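Local coordinates for protein chitinase (Paenibacillus sp. FPU-7, PDB 5GZT) that probably hydrolyses internal beta-1,4 linkages between N-acetylglucosamine units of chitin and chitodextrins, using two glycoside hydrolase family 18 domains, at residues Y639-A644 / T648-G653; R579-T584 / A742-N747; S877-M882 / R923-V928. All blocks are in the same frame, centred on the assembly; numbering follows the deposited sequence.

Interaction 1: residues Y639-A644 / T648-G653; sequences YSRLYA and TPLSVG
Leu650 reaches back from the loop that follows helix 633-642 and lays one methyl on the guanidinium of Arg641 and the other beside Ala644. Arg641 is best followed outward from the helix. Its CB, at the last turn, lies too far off to touch Leu650; CG stands beside the backbone N, anti to the carbonyl carbon (chi1 -77°), the chain bends once at chi2 (-88°), and from there it runs out extended, past the leucine. Arg641 CD is the first atom to touch, 4.0 Å from Leu650 CD1. Arg641 NE comes closest, 3.4 Å from Leu650 CD1, and Arg641 CZ follows at 3.6 Å from the same methyl. At the tip, Arg641 NH2 is still 3.8 Å from Leu650 CD1, while NH1 turns to Glu610 and forms a salt bridge. The methyl therefore rests over one face of the guanidinium, nearer its rim than its centre, and does not compete with the ion pair to Glu610, which probably helps fix the rotation of the flat group. Leu650 CD2 takes the other direction and meets Ala644 CB at 4.3 Å, a looser apolar touch just beyond the end of the helix. Leu650 CD1 also passes the backbone O of Ser640 at 4.3 Å. The contact is small, lies at the surface and is wholly van der Waals. Arg641 also packs on Ala606 and Ala609 of helix 602-614, and on the other flank Leu642 and Tyr643 touch Ile279 of strand 264-284. Leu650 meanwhile bonds through its backbone to Thr749, so the chain leaving helix 633-642 is held against the loop that precedes strand 754-759.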
# COMPACT_ATOMS: atom_id res chain seq x y z
N TYR B 639 5.79 4.82 -4.23
CA TYR B 639 6.53 4.97 -3.02
C TYR B 639 7.23 6.33 -2.92
O TYR B 639 7.10 6.99 -1.85
CB TYR B 639 7.57 3.82 -2.83
CG TYR B 639 8.24 3.90 -1.48
CD1 TYR B 639 7.64 3.40 -0.35
CD2 TYR B 639 9.48 4.51 -1.35
CE1 TYR B 639 8.26 3.53 0.89
CE2 TYR B 639 10.10 4.63 -0.14
CZ TYR B 639 9.49 4.17 0.97
OH TYR B 639 10.14 4.34 2.18
N SER B 640 7.94 6.77 -3.96
CA SER B 640 8.66 8.05 -3.86
C SER B 640 7.74 9.21 -3.56
O SER B 640 8.13 10.16 -2.88
CB SER B 640 9.43 8.43 -5.14
OG SER B 640 10.43 7.51 -5.31
N ARG B 641 6.58 9.17 -4.17
CA ARG B 641 5.62 10.28 -4.05
C ARG B 641 4.98 10.32 -2.71
O ARG B 641 4.88 11.40 -2.12
CB ARG B 641 4.57 10.15 -5.11
CG ARG B 641 5.12 10.59 -6.43
CD ARG B 641 4.89 12.11 -6.50
NE ARG B 641 5.70 12.69 -7.54
CZ ARG B 641 5.75 13.98 -7.81
NH1 ARG B 641 4.98 14.83 -7.15
NH2 ARG B 641 6.56 14.39 -8.76
N LEU B 642 4.58 9.17 -2.19
CA LEU B 642 3.93 9.17 -0.91
C LEU B 642 4.86 9.29 0.23
O LEU B 642 4.41 9.64 1.28
CB LEU B 642 3.07 7.94 -0.67
CG LEU B 642 1.76 7.85 -1.41
CD1 LEU B 642 1.08 6.59 -0.90
CD2 LEU B 642 0.84 9.03 -1.23
N TYR B 643 6.13 8.98 0.04
CA TYR B 643 7.10 9.10 1.08
C TYR B 643 8.05 10.31 0.91
O TYR B 643 9.07 10.37 1.60
CB TYR B 643 7.80 7.72 1.29
CG TYR B 643 6.82 6.81 1.99
CD1 TYR B 643 5.83 6.16 1.30
CD2 TYR B 643 6.83 6.68 3.39
CE1 TYR B 643 4.89 5.39 1.94
CE2 TYR B 643 5.88 5.90 4.08
CZ TYR B 643 4.93 5.22 3.38
OH TYR B 643 3.95 4.50 4.06
N ALA B 644 7.73 11.25 0.02
CA ALA B 644 8.57 12.40 -0.19
C ALA B 644 8.58 13.34 1.06
O ALA B 644 7.54 13.63 1.64
CB ALA B 644 8.07 13.19 -1.40
N THR B 648 10.78 19.58 0.55
CA THR B 648 11.75 19.39 -0.57
C THR B 648 11.09 18.77 -1.81
O THR B 648 10.71 17.59 -1.80
CB THR B 648 12.98 18.55 -0.20
OG1 THR B 648 13.35 18.84 1.16
CG2 THR B 648 14.15 18.85 -1.19
N PRO B 649 10.92 19.57 -2.86
CA PRO B 649 10.37 18.99 -4.07
C PRO B 649 11.35 17.97 -4.70
O PRO B 649 12.60 18.04 -4.48
CB PRO B 649 10.11 20.20 -4.97
CG PRO B 649 10.37 21.41 -4.14
CD PRO B 649 11.31 20.98 -3.06
N LEU B 650 10.76 17.00 -5.38
CA LEU B 650 11.50 15.99 -6.08
C LEU B 650 12.21 16.64 -7.26
O LEU B 650 11.67 17.48 -7.95
CB LEU B 650 10.55 14.87 -6.52
CG LEU B 650 9.83 14.12 -5.40
CD1 LEU B 650 8.67 13.23 -5.88
CD2 LEU B 650 10.85 13.30 -4.65
N SER B 651 13.48 16.30 -7.44
CA SER B 651 14.26 16.58 -8.61
C SER B 651 14.01 15.62 -9.78
O SER B 651 13.87 14.46 -9.61
CB SER B 651 15.77 16.40 -8.24
OG SER B 651 16.18 17.65 -7.75
N VAL B 652 14.02 16.12 -11.00
CA VAL B 652 14.08 15.26 -12.15
C VAL B 652 15.42 14.49 -12.02
O VAL B 652 16.41 15.06 -11.57
CB VAL B 652 14.03 16.07 -13.43
CG1 VAL B 652 14.23 15.18 -14.68
CG2 VAL B 652 12.70 16.84 -13.62
N GLY B 653 15.41 13.21 -12.35
CA GLY B 653 16.54 12.27 -12.31
C GLY B 653 16.72 11.72 -13.76
O GLY B 653 15.72 11.49 -14.53

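Interaction 2: residues R579-T584 / A742-N747; sequences RYWDDT and AVLEAN. With FMT (formic acid), chain H.
Leu744 pushes its two methyls against the indole of Trp581, and this is the tight part of the contact. Leu744 CD2 sits 3.8 Å from the centroid of the Trp581 five-membered ring and 15° off the normal, a CH-pi contact; Leu744 CD1 lies over the same face, 3.7 Å from Trp581 CD2. With CG anti to the backbone N (chi1 176°), the indole extends from strand 578-582 to meet the leucine. At its edge Trp581 NE1 donates to Asp583 OD1 at 3.0 Å, almost in the ring plane, which helps hold the rotation of the indole. Toward Arg579 a formic acid molecule, probably from the crystallisation liquor, is wedged in close, its C 3.1 Å from both Leu744 CD1 and Trp581 CE3. Arg579 NH1 donates to the formic acid O1 at 2.9 Å, and also to the backbone O of Leu683, while Leu744 CD1 touches the guanidinium at its edge. The side toward Asp583 is looser: there the segments are joined through a water, which donates to Asp583 OD1 and to Leu744 O, both at 2.7 Å; Asp583 OD1 is further paired with Lys586 and Leu744 O with Tyr607. An alanine in place of Trp581 would probably leave Leu744 without the flat surface it packs on and Asp583 OD1 without its indole donor. Where the strand ends, Asp582 OD1 accepts from Thr584 N, an Asx turn. The arrangement is an interdomain contact: the outermost strand of the antiparallel sheet within the first family 18 domain, the small sheet added to its TIM barrel, meets a loop of the immunoglobulin-like domain.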
# COMPACT_ATOMS: atom_id res chain seq x y z
N ARG B 579 2.55 8.73 -27.93
CA ARG B 579 2.21 9.01 -26.53
C ARG B 579 1.57 10.40 -26.46
O ARG B 579 2.11 11.35 -26.98
CB ARG B 579 3.45 8.95 -25.60
CG ARG B 579 2.96 9.24 -24.16
CD ARG B 579 4.01 8.93 -23.12
NE ARG B 579 5.24 9.64 -23.34
CZ ARG B 579 5.64 10.74 -22.69
NH1 ARG B 579 4.84 11.45 -21.86
NH2 ARG B 579 6.85 11.23 -22.95
N TYR B 580 0.38 10.49 -25.85
CA TYR B 580 -0.33 11.76 -25.63
C TYR B 580 -0.63 11.90 -24.14
O TYR B 580 -0.57 10.94 -23.42
CB TYR B 580 -1.66 11.70 -26.39
CG TYR B 580 -1.55 11.86 -27.89
CD1 TYR B 580 -0.99 12.97 -28.44
CD2 TYR B 580 -2.01 10.88 -28.76
CE1 TYR B 580 -0.93 13.14 -29.84
CE2 TYR B 580 -1.97 11.08 -30.14
CZ TYR B 580 -1.44 12.18 -30.65
OH TYR B 580 -1.36 12.34 -31.99
N TRP B 581 -0.95 13.10 -23.68
CA TRP B 581 -1.29 13.34 -22.31
C TRP B 581 -2.56 14.19 -22.31
O TRP B 581 -2.69 15.14 -23.06
CB TRP B 581 -0.17 14.17 -21.73
CG TRP B 581 -0.37 14.63 -20.29
CD1 TRP B 581 -0.57 15.92 -19.86
CD2 TRP B 581 -0.34 13.82 -19.11
NE1 TRP B 581 -0.68 15.92 -18.53
CE2 TRP B 581 -0.53 14.68 -18.03
CE3 TRP B 581 -0.25 12.43 -18.88
CZ2 TRP B 581 -0.51 14.25 -16.67
CZ3 TRP B 581 -0.19 11.99 -17.51
CH2 TRP B 581 -0.40 12.91 -16.45
N ASP B 582 -3.45 13.86 -21.40
CA ASP B 582 -4.63 14.69 -21.16
C ASP B 582 -4.34 15.49 -19.91
O ASP B 582 -4.28 14.99 -18.81
CB ASP B 582 -5.86 13.81 -20.97
CG ASP B 582 -7.18 14.65 -20.76
OD1 ASP B 582 -7.16 15.75 -20.18
OD2 ASP B 582 -8.26 14.12 -21.01
N ASP B 583 -4.12 16.77 -20.10
CA ASP B 583 -3.70 17.61 -19.02
C ASP B 583 -4.83 18.09 -18.09
O ASP B 583 -4.52 18.76 -17.14
CB ASP B 583 -2.97 18.87 -19.48
CG ASP B 583 -2.00 19.39 -18.37
OD1 ASP B 583 -1.31 18.64 -17.56
OD2 ASP B 583 -1.95 20.58 -18.36
N THR B 584 -6.06 17.74 -18.35
CA THR B 584 -7.15 17.98 -17.38
C THR B 584 -7.38 16.68 -16.60
O THR B 584 -7.35 16.68 -15.32
CB THR B 584 -8.38 18.35 -18.15
OG1 THR B 584 -8.11 19.50 -18.95
CG2 THR B 584 -9.55 18.62 -17.23
N ALA B 742 10.49 20.66 -18.51
CA ALA B 742 10.42 19.52 -19.46
C ALA B 742 9.37 18.51 -19.12
O ALA B 742 8.97 17.78 -20.00
CB ALA B 742 11.78 18.79 -19.56
N VAL B 743 8.96 18.44 -17.85
CA VAL B 743 8.16 17.29 -17.39
C VAL B 743 6.70 17.72 -17.14
O VAL B 743 6.38 18.88 -17.05
CB VAL B 743 8.72 16.65 -16.11
CG1 VAL B 743 10.15 16.12 -16.41
CG2 VAL B 743 8.77 17.64 -14.94
N LEU B 744 5.87 16.71 -17.00
CA LEU B 744 4.45 16.78 -16.86
C LEU B 744 4.08 17.04 -15.40
O LEU B 744 3.07 17.61 -15.14
CB LEU B 744 3.83 15.39 -17.31
CG LEU B 744 3.83 15.19 -18.84
CD1 LEU B 744 3.31 13.80 -19.26
CD2 LEU B 744 3.04 16.23 -19.55
N GLU B 745 4.86 16.51 -14.49
CA GLU B 745 4.62 16.68 -13.10
C GLU B 745 4.77 18.16 -12.76
O GLU B 745 5.56 18.88 -13.37
CB GLU B 745 5.64 15.88 -12.26
CG GLU B 745 5.47 14.36 -12.33
CD GLU B 745 6.13 13.70 -13.56
OE1 GLU B 745 6.62 14.42 -14.44
OE2 GLU B 745 6.16 12.46 -13.67
N ALA B 746 4.08 18.59 -11.76
CA ALA B 746 3.91 20.04 -11.46
C ALA B 746 5.08 20.71 -10.77
O ALA B 746 5.46 21.80 -11.16
CB ALA B 746 2.65 20.24 -10.59
N ASN B 747 5.64 20.17 -9.71
CA ASN B 747 6.59 21.10 -9.00
C ASN B 747 7.99 20.49 -8.82
O ASN B 747 8.61 20.65 -7.79
CB ASN B 747 6.01 21.52 -7.62
CG ASN B 747 4.69 22.29 -7.73
OD1 ASN B 747 4.64 23.45 -8.21
ND2 ASN B 747 3.62 21.63 -7.31
C FMT H . 2.06 11.37 -20.67
O1 FMT H . 1.94 11.13 -21.92
O2 FMT H . 2.56 10.64 -19.59
O HOH W 1 1.17 18.91 -16.61

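Interaction 3: residues S877-M882 / R923-V928; sequences SAIAFM and REKLDV
Ile879 and Leu926 carry most of this contact between two outer helices of the second family 18 domain, a TIM barrel, with Lys925 and Met882 at its flanks. Helices 868-884 and 911-933 follow strands 848-854 and 889-893, neighbours in the parallel barrel, and cross at -41° with their local axes 10.9 Å apart. The CA atoms of Ile879 and Leu926 are the nearest across the pair. Ile879 points at the partner helix, while Leu926 starts off alongside and brings its CD2 across; the two side chains slide past each other in opposite directions, so that Ile879 CG1 lies 3.8 Å from Leu926 CD2. That one methyl does most of the work for the leucine: it also meets Met882, one turn on from Ile879, with SD at 3.7 Å and CE at 4.0 Å from Leu926 CD2. Met882 reaches it because CG is anti to the backbone N (chi1 -178°), the chain runs on extended, and a bend at chi3 (80°) brings CE round. Leu926 CD2 is thus wedged between the isoleucine and the thioether, and Tyr937 touches both Met882 and Leu926. Lys925 plays a split part. Its first carbon faces Ile879, but the chain then leads away, so that the ammonium forms a salt bridge with Glu872 of helix 868-884, one of the two helices meeting here. The aliphatic stem also packs on Ala875 and Asn876 of that helix, and the charge is paired at the margin rather than carried into the buried centre. Ile879 and Lys925 cross at about a right angle, and the tightest carbon pair of the interface falls there, with Ile879 CD1 pressed to 3.4 Å from Lys925 CB.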
# COMPACT_ATOMS: atom_id res chain seq x y z
N SER B 877 59.55 12.00 -4.70
CA SER B 877 60.08 10.63 -4.79
C SER B 877 59.34 9.72 -5.82
O SER B 877 59.97 8.91 -6.53
CB SER B 877 60.04 10.02 -3.40
OG SER B 877 60.57 8.75 -3.44
N ALA B 878 58.01 9.85 -5.90
CA ALA B 878 57.23 9.09 -6.88
C ALA B 878 57.62 9.45 -8.30
O ALA B 878 57.80 8.62 -9.16
CB ALA B 878 55.76 9.45 -6.67
N ILE B 879 57.89 10.73 -8.50
CA ILE B 879 58.34 11.19 -9.81
C ILE B 879 59.73 10.69 -10.15
O ILE B 879 60.02 10.35 -11.31
CB ILE B 879 58.18 12.74 -9.87
CG1 ILE B 879 56.72 13.01 -10.22
CG2 ILE B 879 59.19 13.42 -10.78
CD1 ILE B 879 56.29 14.35 -9.87
N ALA B 880 60.62 10.68 -9.18
CA ALA B 880 61.98 10.15 -9.47
C ALA B 880 61.87 8.67 -9.87
O ALA B 880 62.54 8.20 -10.82
CB ALA B 880 62.97 10.35 -8.26
N PHE B 881 61.00 7.93 -9.17
CA PHE B 881 60.82 6.51 -9.47
C PHE B 881 60.26 6.34 -10.93
O PHE B 881 60.68 5.50 -11.69
CB PHE B 881 59.90 5.91 -8.41
CG PHE B 881 59.81 4.40 -8.44
CD1 PHE B 881 58.98 3.77 -9.35
CD2 PHE B 881 60.53 3.62 -7.52
CE1 PHE B 881 58.89 2.43 -9.38
CE2 PHE B 881 60.43 2.25 -7.52
CZ PHE B 881 59.58 1.65 -8.45
N MET B 882 59.30 7.17 -11.25
CA MET B 882 58.66 7.18 -12.56
C MET B 882 59.68 7.32 -13.68
O MET B 882 59.76 6.48 -14.60
CB MET B 882 57.55 8.25 -12.59
CG MET B 882 56.76 8.31 -13.94
SD MET B 882 55.77 9.85 -14.01
CE MET B 882 57.05 10.96 -14.47
N ARG B 923 49.36 16.21 -9.36
CA ARG B 923 49.01 16.75 -10.71
C ARG B 923 49.82 17.97 -11.04
O ARG B 923 50.36 18.06 -12.15
CB ARG B 923 47.55 17.06 -10.83
CG ARG B 923 47.03 17.58 -12.17
CD ARG B 923 47.94 17.40 -13.42
NE ARG B 923 48.08 16.16 -13.91
CZ ARG B 923 48.89 15.58 -14.78
NH1 ARG B 923 49.99 15.97 -15.41
NH2 ARG B 923 48.50 14.30 -14.97
N GLU B 924 50.02 18.85 -10.06
CA GLU B 924 50.92 19.98 -10.30
C GLU B 924 52.33 19.54 -10.67
O GLU B 924 52.90 19.99 -11.66
CB GLU B 924 50.92 20.90 -9.07
CG GLU B 924 51.89 22.04 -9.19
CD GLU B 924 51.85 22.99 -7.97
OE1 GLU B 924 52.09 22.60 -6.83
OE2 GLU B 924 51.58 24.11 -8.17
N LYS B 925 52.90 18.64 -9.92
CA LYS B 925 54.26 18.20 -10.22
C LYS B 925 54.35 17.50 -11.54
O LYS B 925 55.34 17.60 -12.18
CB LYS B 925 54.76 17.28 -9.13
CG LYS B 925 54.92 18.12 -7.86
CD LYS B 925 55.88 17.57 -6.88
CE LYS B 925 55.94 18.46 -5.66
NZ LYS B 925 56.56 19.81 -5.84
N LEU B 926 53.33 16.74 -11.92
CA LEU B 926 53.41 16.01 -13.18
C LEU B 926 53.19 16.98 -14.34
O LEU B 926 53.69 16.74 -15.43
CB LEU B 926 52.40 14.86 -13.23
CG LEU B 926 52.78 13.64 -12.38
CD1 LEU B 926 51.62 12.66 -12.34
CD2 LEU B 926 54.03 12.96 -12.87
N ASP B 927 52.40 18.04 -14.15
CA ASP B 927 52.42 19.14 -15.16
C ASP B 927 53.82 19.69 -15.37
O ASP B 927 54.22 20.00 -16.49
CB ASP B 927 51.48 20.28 -14.77
CG ASP B 927 49.97 19.85 -14.81
OD1 ASP B 927 49.67 18.75 -15.29
OD2 ASP B 927 49.16 20.63 -14.34
N VAL B 928 54.51 19.94 -14.27
CA VAL B 928 55.91 20.44 -14.33
C VAL B 928 56.76 19.46 -15.10
O VAL B 928 57.38 19.80 -16.13
CB VAL B 928 56.45 20.73 -12.92
CG1 VAL B 928 57.97 20.98 -12.86
CG2 VAL B 928 55.76 21.91 -12.34

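How the interactions relate
Interactions 1 and 2 belong to one region, where the first family 18 domain gives way to the immunoglobulin-like domain. Along the chain interaction 1 is nested inside the loop closed by interaction 2, and the two touch: Arg641 packs on Glu745, Pro649 on Asn747 and Val652 on Val743. Interaction 3 stands apart in the second family 18 domain, with centres about 47 and 55 Å away. It alone joins two regular helices and is buried and apolar. Interaction 1 lies at the surface, where a leucine covers an ion-paired arginine; interaction 2, partly buried, sets a leucine against an aromatic face and adds water and a small bound acid at its margins.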